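Long-range contacts in methyl transferase from Methanosarcina acetivorans (Methanosarcina acetivorans, PDB 6MRO), which probably transfers methyl groups from S-adenosylmethionine to an unspecified acceptor, and binds S-adenosyl-L-homocysteine and calcium ions: residues Ile15-Ala21 and Val174-Leu179; Glu30-Gly34 and Leu50-Asp56; Ile67-Lys71 and Asn82-Gly86. The protein carries 1 engineered substitution. All blocks are in the same frame, centred on the assembly; numbering follows the deposited sequence.

Interaction 1: residues Ile15-Ala21 and Val174-Leu179; sequences IDHPQPA and VIFDSL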
# COMPACT_ATOMS: atom_id res chain seq x y z
N ILE A 15 -5.37 7.14 9.66
CA ILE A 15 -6.42 6.66 10.56
C ILE A 15 -5.82 5.77 11.64
O ILE A 15 -4.71 5.24 11.51
CB ILE A 15 -7.53 5.92 9.78
CG1 ILE A 15 -6.93 4.78 8.94
CG2 ILE A 15 -8.32 6.91 8.93
CD1 ILE A 15 -8.00 3.88 8.33
N ASP A 16 -6.58 5.60 12.73
CA ASP A 16 -6.12 4.87 13.91
C ASP A 16 -6.47 3.39 13.86
O ASP A 16 -6.61 2.76 14.92
CB ASP A 16 -6.70 5.52 15.18
CG ASP A 16 -8.21 5.32 15.35
OD1 ASP A 16 -8.87 4.63 14.55
OD2 ASP A 16 -8.74 5.86 16.34
N HIS A 17 -6.64 2.83 12.67
CA HIS A 17 -6.97 1.43 12.51
C HIS A 17 -6.52 1.00 11.12
O HIS A 17 -6.22 1.85 10.27
CB HIS A 17 -8.48 1.18 12.71
CG HIS A 17 -9.37 2.04 11.85
ND1 HIS A 17 -9.68 3.34 12.16
CD2 HIS A 17 -10.05 1.75 10.71
CE1 HIS A 17 -10.50 3.83 11.25
NE2 HIS A 17 -10.74 2.89 10.35
N PRO A 18 -6.44 -0.30 10.86
CA PRO A 18 -6.14 -0.75 9.49
C PRO A 18 -7.27 -0.34 8.56
O PRO A 18 -8.42 -0.20 8.99
CB PRO A 18 -6.05 -2.28 9.62
CG PRO A 18 -5.80 -2.52 11.09
CD PRO A 18 -6.54 -1.43 11.79
N GLN A 19 -6.94 -0.16 7.29
CA GLN A 19 -7.98 0.10 6.31
C GLN A 19 -8.93 -1.09 6.21
O GLN A 19 -8.47 -2.24 6.16
CB GLN A 19 -7.38 0.40 4.93
CG GLN A 19 -6.83 1.81 4.82
CD GLN A 19 -7.92 2.83 4.75
OE1 GLN A 19 -9.09 2.50 4.57
NE2 GLN A 19 -7.56 4.09 4.95
N PRO A 20 -10.24 -0.86 6.19
CA PRO A 20 -11.17 -1.99 6.12
C PRO A 20 -10.95 -2.89 4.92
O PRO A 20 -11.11 -4.11 5.04
CB PRO A 20 -12.55 -1.31 6.10
CG PRO A 20 -12.33 -0.04 6.86
CD PRO A 20 -10.92 0.39 6.59
N ALA A 21 -10.55 -2.33 3.77
CA ALA A 21 -10.35 -3.17 2.59
C ALA A 21 -9.28 -4.22 2.85
O ALA A 21 -9.39 -5.37 2.39
CB ALA A 21 -9.98 -2.31 1.38
N VAL A 174 -14.62 -0.57 -3.26
CA VAL A 174 -14.55 -0.67 -1.81
C VAL A 174 -14.66 0.73 -1.21
O VAL A 174 -14.99 1.70 -1.90
CB VAL A 174 -13.25 -1.37 -1.35
CG1 VAL A 174 -13.20 -2.83 -1.83
CG2 VAL A 174 -12.03 -0.59 -1.83
N ILE A 175 -14.42 0.83 0.09
CA ILE A 175 -14.45 2.09 0.81
C ILE A 175 -13.04 2.36 1.34
O ILE A 175 -12.31 1.43 1.67
CB ILE A 175 -15.47 2.03 1.96
CG1 ILE A 175 -16.89 2.13 1.40
CG2 ILE A 175 -15.23 3.13 2.97
CD1 ILE A 175 -17.08 3.29 0.47
N PHE A 176 -12.65 3.64 1.36
CA PHE A 176 -11.39 4.08 1.94
C PHE A 176 -11.72 4.94 3.15
O PHE A 176 -12.44 5.93 3.03
CB PHE A 176 -10.55 4.85 0.92
CG PHE A 176 -9.20 5.28 1.43
CD1 PHE A 176 -8.08 4.54 1.14
CD2 PHE A 176 -9.06 6.44 2.19
CE1 PHE A 176 -6.83 4.92 1.60
CE2 PHE A 176 -7.82 6.84 2.64
CZ PHE A 176 -6.70 6.07 2.35
N ASP A 177 -11.23 4.54 4.33
CA ASP A 177 -11.50 5.32 5.52
C ASP A 177 -10.57 6.52 5.56
O ASP A 177 -9.38 6.41 5.25
CB ASP A 177 -11.33 4.49 6.80
CG ASP A 177 -12.53 3.64 7.12
OD1 ASP A 177 -13.55 3.74 6.39
OD2 ASP A 177 -12.46 2.86 8.09
N SER A 178 -11.12 7.67 5.94
CA SER A 178 -10.36 8.91 5.92
C SER A 178 -10.70 9.74 7.14
O SER A 178 -11.78 9.63 7.73
CB SER A 178 -10.65 9.70 4.63
OG SER A 178 -10.09 11.01 4.65
N LEU A 179 -9.76 10.62 7.50
CA LEU A 179 -10.04 11.57 8.56
C LEU A 179 -10.84 12.77 8.09
O LEU A 179 -11.33 13.53 8.93
CB LEU A 179 -8.74 12.03 9.21
CG LEU A 179 -8.01 10.94 9.98
CD1 LEU A 179 -6.76 11.52 10.61
CD2 LEU A 179 -8.94 10.37 11.06
O HOH W 1 -10.40 0.46 3.19

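Interaction 2: residues Glu30-Gly34 and Leu50-Asp56; sequences EIRPG and LAKNGCD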
# COMPACT_ATOMS: atom_id res chain seq x y z
N GLU A 30 -7.86 -14.22 1.54
CA GLU A 30 -7.02 -13.85 0.40
C GLU A 30 -5.59 -13.53 0.82
O GLU A 30 -4.65 -13.73 0.04
CB GLU A 30 -7.61 -12.64 -0.31
CG GLU A 30 -8.77 -13.00 -1.21
CD GLU A 30 -9.50 -11.77 -1.72
OE1 GLU A 30 -9.05 -11.26 -2.76
OE2 GLU A 30 -10.51 -11.33 -1.10
N ILE A 31 -5.41 -13.00 2.03
CA ILE A 31 -4.08 -12.78 2.59
C ILE A 31 -3.82 -13.94 3.54
O ILE A 31 -4.51 -14.10 4.55
CB ILE A 31 -3.98 -11.41 3.28
CG1 ILE A 31 -3.99 -10.29 2.24
CG2 ILE A 31 -2.69 -11.35 4.10
CD1 ILE A 31 -3.88 -8.89 2.81
N ARG A 32 -2.86 -14.78 3.16
CA ARG A 32 -2.48 -15.97 3.90
C ARG A 32 -1.08 -15.79 4.45
O ARG A 32 -0.31 -14.99 3.91
CB ARG A 32 -2.52 -17.21 2.98
CG ARG A 32 -3.87 -17.46 2.34
CD ARG A 32 -3.82 -18.73 1.50
NE ARG A 32 -2.98 -18.58 0.32
CZ ARG A 32 -3.26 -17.78 -0.71
NH1 ARG A 32 -2.43 -17.71 -1.74
NH2 ARG A 32 -4.37 -17.05 -0.71
N PRO A 33 -0.72 -16.49 5.52
CA PRO A 33 0.60 -16.28 6.12
C PRO A 33 1.73 -16.43 5.11
O PRO A 33 1.78 -17.38 4.33
CB PRO A 33 0.67 -17.37 7.20
CG PRO A 33 -0.77 -17.57 7.59
CD PRO A 33 -1.53 -17.45 6.30
N GLY A 34 2.62 -15.44 5.12
CA GLY A 34 3.83 -15.46 4.31
C GLY A 34 4.61 -14.20 4.60
O GLY A 34 4.32 -13.48 5.57
N LEU A 50 -1.25 -7.16 9.51
CA LEU A 50 -0.74 -8.34 8.84
C LEU A 50 0.14 -9.17 9.77
O LEU A 50 0.08 -10.40 9.77
CB LEU A 50 0.06 -7.94 7.60
CG LEU A 50 -0.78 -7.50 6.39
CD1 LEU A 50 0.09 -7.30 5.16
CD2 LEU A 50 -1.86 -8.51 6.14
N ALA A 51 0.96 -8.48 10.58
CA ALA A 51 1.82 -9.15 11.54
C ALA A 51 1.01 -9.90 12.59
O ALA A 51 1.38 -11.00 13.01
CB ALA A 51 2.76 -8.13 12.19
N LYS A 52 -0.12 -9.32 13.04
CA LYS A 52 -0.96 -10.00 14.01
C LYS A 52 -1.79 -11.12 13.39
O LYS A 52 -2.49 -11.84 14.12
CB LYS A 52 -1.91 -9.01 14.71
CG LYS A 52 -1.31 -8.34 15.95
CD LYS A 52 -2.39 -7.70 16.81
CE LYS A 52 -1.81 -6.60 17.70
NZ LYS A 52 -1.14 -7.12 18.93
N ASN A 53 -1.73 -11.30 12.07
CA ASN A 53 -2.43 -12.37 11.39
C ASN A 53 -1.47 -13.30 10.65
O ASN A 53 -1.78 -13.81 9.56
CB ASN A 53 -3.48 -11.80 10.45
CG ASN A 53 -4.67 -11.27 11.22
OD1 ASN A 53 -5.53 -12.04 11.64
ND2 ASN A 53 -4.69 -9.97 11.47
N GLY A 54 -0.30 -13.54 11.23
CA GLY A 54 0.56 -14.63 10.80
C GLY A 54 1.55 -14.33 9.70
O GLY A 54 2.18 -15.27 9.20
N CYS A 55 1.71 -13.07 9.29
CA CYS A 55 2.67 -12.72 8.26
C CYS A 55 3.98 -12.21 8.87
O CYS A 55 4.00 -11.68 9.99
CB CYS A 55 2.10 -11.65 7.33
SG CYS A 55 0.75 -12.23 6.28
N ASP A 56 5.08 -12.41 8.14
CA ASP A 56 6.37 -11.79 8.46
C ASP A 56 6.41 -10.46 7.72
O ASP A 56 6.58 -10.44 6.50
CB ASP A 56 7.54 -12.66 8.01
CG ASP A 56 7.59 -13.99 8.72
OD1 ASP A 56 7.16 -14.08 9.89
OD2 ASP A 56 8.06 -14.96 8.08
O HOH W 2 -3.09 -14.44 7.19

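Interaction 3: residues Ile67-Lys71 and Asn82-Gly86; sequences ISDAK and NFIVG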
# COMPACT_ATOMS: atom_id res chain seq x y z
N ILE A 67 7.93 6.14 10.13
CA ILE A 67 8.59 4.90 10.52
C ILE A 67 8.85 4.86 12.03
O ILE A 67 8.62 3.84 12.69
CB ILE A 67 9.89 4.71 9.70
CG1 ILE A 67 9.55 4.40 8.22
CG2 ILE A 67 10.78 3.60 10.32
CD1 ILE A 67 8.65 3.18 8.00
N SER A 68 9.30 5.99 12.60
CA SER A 68 9.54 6.03 14.04
C SER A 68 8.26 5.80 14.82
O SER A 68 8.24 5.06 15.81
CB SER A 68 10.17 7.37 14.43
OG SER A 68 11.47 7.49 13.88
N ASP A 69 7.17 6.45 14.40
CA ASP A 69 5.88 6.24 15.05
C ASP A 69 5.36 4.82 14.82
O ASP A 69 4.75 4.24 15.73
CB ASP A 69 4.85 7.26 14.55
CG ASP A 69 5.14 8.67 15.04
OD1 ASP A 69 5.86 8.81 16.05
OD2 ASP A 69 4.67 9.62 14.41
N ALA A 70 5.60 4.25 13.64
CA ALA A 70 5.18 2.88 13.36
C ALA A 70 5.90 1.89 14.27
O ALA A 70 5.28 0.98 14.83
CB ALA A 70 5.46 2.52 11.88
N LYS A 71 7.21 2.08 14.43
CA LYS A 71 8.00 1.22 15.31
C LYS A 71 7.48 1.26 16.74
O LYS A 71 7.30 0.21 17.38
CB LYS A 71 9.47 1.65 15.27
CG LYS A 71 10.21 1.33 13.99
CD LYS A 71 11.64 1.85 14.09
CE LYS A 71 12.52 1.32 12.96
NZ LYS A 71 13.82 2.05 12.92
N ASN A 82 9.35 -5.37 10.75
CA ASN A 82 10.59 -4.79 10.23
C ASN A 82 10.26 -3.48 9.51
O ASN A 82 9.97 -3.46 8.32
CB ASN A 82 11.28 -5.80 9.32
CG ASN A 82 12.58 -5.30 8.72
OD1 ASN A 82 13.38 -4.64 9.38
ND2 ASN A 82 12.81 -5.63 7.46
N PHE A 83 10.28 -2.36 10.25
CA PHE A 83 9.97 -1.05 9.69
C PHE A 83 11.26 -0.36 9.27
O PHE A 83 12.21 -0.25 10.07
CB PHE A 83 9.24 -0.17 10.71
CG PHE A 83 7.77 -0.46 10.83
CD1 PHE A 83 6.92 -0.30 9.75
CD2 PHE A 83 7.23 -0.89 12.04
CE1 PHE A 83 5.56 -0.57 9.86
CE2 PHE A 83 5.89 -1.16 12.16
CZ PHE A 83 5.05 -1.00 11.07
N ILE A 84 11.33 0.09 8.02
CA ILE A 84 12.55 0.69 7.51
C ILE A 84 12.23 1.95 6.73
O ILE A 84 11.21 2.04 6.04
CB ILE A 84 13.39 -0.29 6.66
CG1 ILE A 84 12.67 -0.70 5.38
CG2 ILE A 84 13.77 -1.53 7.46
CD1 ILE A 84 13.48 -1.68 4.54
N VAL A 85 13.11 2.95 6.87
CA VAL A 85 13.04 4.16 6.06
C VAL A 85 13.66 3.85 4.71
O VAL A 85 14.78 3.33 4.65
CB VAL A 85 13.78 5.31 6.76
CG1 VAL A 85 13.77 6.54 5.86
CG2 VAL A 85 13.15 5.63 8.12
N GLY A 86 12.96 4.18 3.64
CA GLY A 86 13.47 3.84 2.33
C GLY A 86 12.53 4.30 1.23
O GLY A 86 11.39 4.70 1.47
O HOH W 3 14.81 1.16 10.58

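Interaction 1: residues Ile15-Ala21 and Val174-Leu179
The flat amide of Q19 grips the backbone of D177 at two points, much as a neighbouring strand would. OE1 of Q19 accepts from N of D177 at 3.0 Å, and NE2 of Q19 donates to O of D177, also at 3.0 Å; both bonds use in-plane lone pairs. The Q19 chain bends at chi2 (-73°), which folds NE2 over one face of the F176 ring, 3.4 Å from CZ of F176. The carboxylate of D177 faces the loop instead: OD2 takes a nearly straight bond (170°) from NE2 of H17 at 2.8 Å, in the imidazole plane but on the anti side of the carboxylate. P20 presses CG against the same OD2 of D177, 3.2 Å away. CD1 of I15 lies over one face of the H17 ring, toward its rim, and also touches CB of D177. Water 1 links OE1 of Q19, O of I175 and N of A21, satisfying that amide in the first turn of helix 20-27. An alanine at Q19 would remove both amide bonds, and the N-H and carbonyl of D177 would probably lose these partners while a face of F176 lost its cover. Around this, Q19 comes close to S106, which binds S-adenosyl-L-homocysteine. F176 meets F139 edge-to-face, L137 of strand 132-139 packs under Q19, A21 and V174, and outermost strand 167-177 is bonded to strand 184-193.

Interaction 2: residues Glu30-Gly34 and Leu50-Asp56
I31 and L50 meet at about a right angle at one end of the Rossmann-like methyltransferase fold, where the loop entering strand 35-39 passes the turn between helix 45-51 and strand 56-61. CG2 of I31, trans to its own backbone N, comes within 3.6 Å of CD2 of L50, and CD1 of I31 flanks the same methyl. The same CG2 of I31 also reaches SG of C55, more loosely, at 4.2 Å. I102 of strand 100-106 touches both I31 and C55, while L50 also packs on I104 and V57. P33 lays CB against O of G54 at 3.3 Å. G54 closes a type I turn from A51 with a positive phi (89°), a conformation suited to glycine; a CB there would also crowd CG of P33. O of L50 holds this turn with two backbone bonds, from N of N53 and N of C55, which approach from opposite faces of its plane. Water 2 donates to O of I31 and O of N53. The direct polar link opens the parallel pairing of strands 35-39 and 56-61: N of D56 donates to O of G34 at 2.9 Å, and CA of C55 approaches that same oxygen at 3.2 Å.

Interaction 3: residues Ile67-Lys71 and Asn82-Gly86
A70 sets its methyl squarely on the ring of F83, a CH-pi contact in which CB of A70 stands 3.5 Å from the ring centroid and only 6° off the normal. The ring is turned under the helix by a chi1 of -80°, which puts CG of F83 trans to the carbonyl carbon. This also brings CE2 of F83 to 3.5 Å from O of A70, so ring and helix backbone lie close together. Apolar packing continues toward the other end of the strand: CB of I67 touches CG2 of V85 at 3.7 Å, and CG2 of I67 leans obliquely on CB of F83. Against the strand backbone, CD1 of I67 ends 3.4 Å from O of I84. K71 contributes both ways: its aliphatic part slides past F83 in the opposite direction, with CG of K71 3.7 Å from CB of F83. Beyond CG the chain is extended and reaches over O of F83. The polar link is indirect, through water 3, which accepts from NZ of K71 at 2.7 Å and donates to O of F83, tying the ammonium to the strand backbone. Helix 67-71 and strand 82-85 run antiparallel, 167° between their directions, as the helix and second strand of the beta-alpha-beta unit 56-61, 64-76, 82-85 should. I67 also packs on C41 and on D61, which binds S-adenosyl-L-homocysteine; G86 touches that ligand. On the sheet, outermost strand 82-85 pairs with strand 56-61, while F83 reaches C41 and A74.

From the N terminus, residues 15-21 come first, but interaction 1 closes only when the chain returns at 174-179, so its long loop encloses both other contacts. Within it, interaction 2 closes a short loop holding strand 35-39 and most of helix 45-51, and interaction 3 then closes another, made of the end of helix 64-76 and its link to strand 82-85. These two follow in series, and none of the three cross. Interactions 1 and 3 lie at opposite outermost strands of one sheet, about 20 Å between centres. Interaction 2 ties the first parallel strands together; its centre is about 18 Å from each of the others, and none touch.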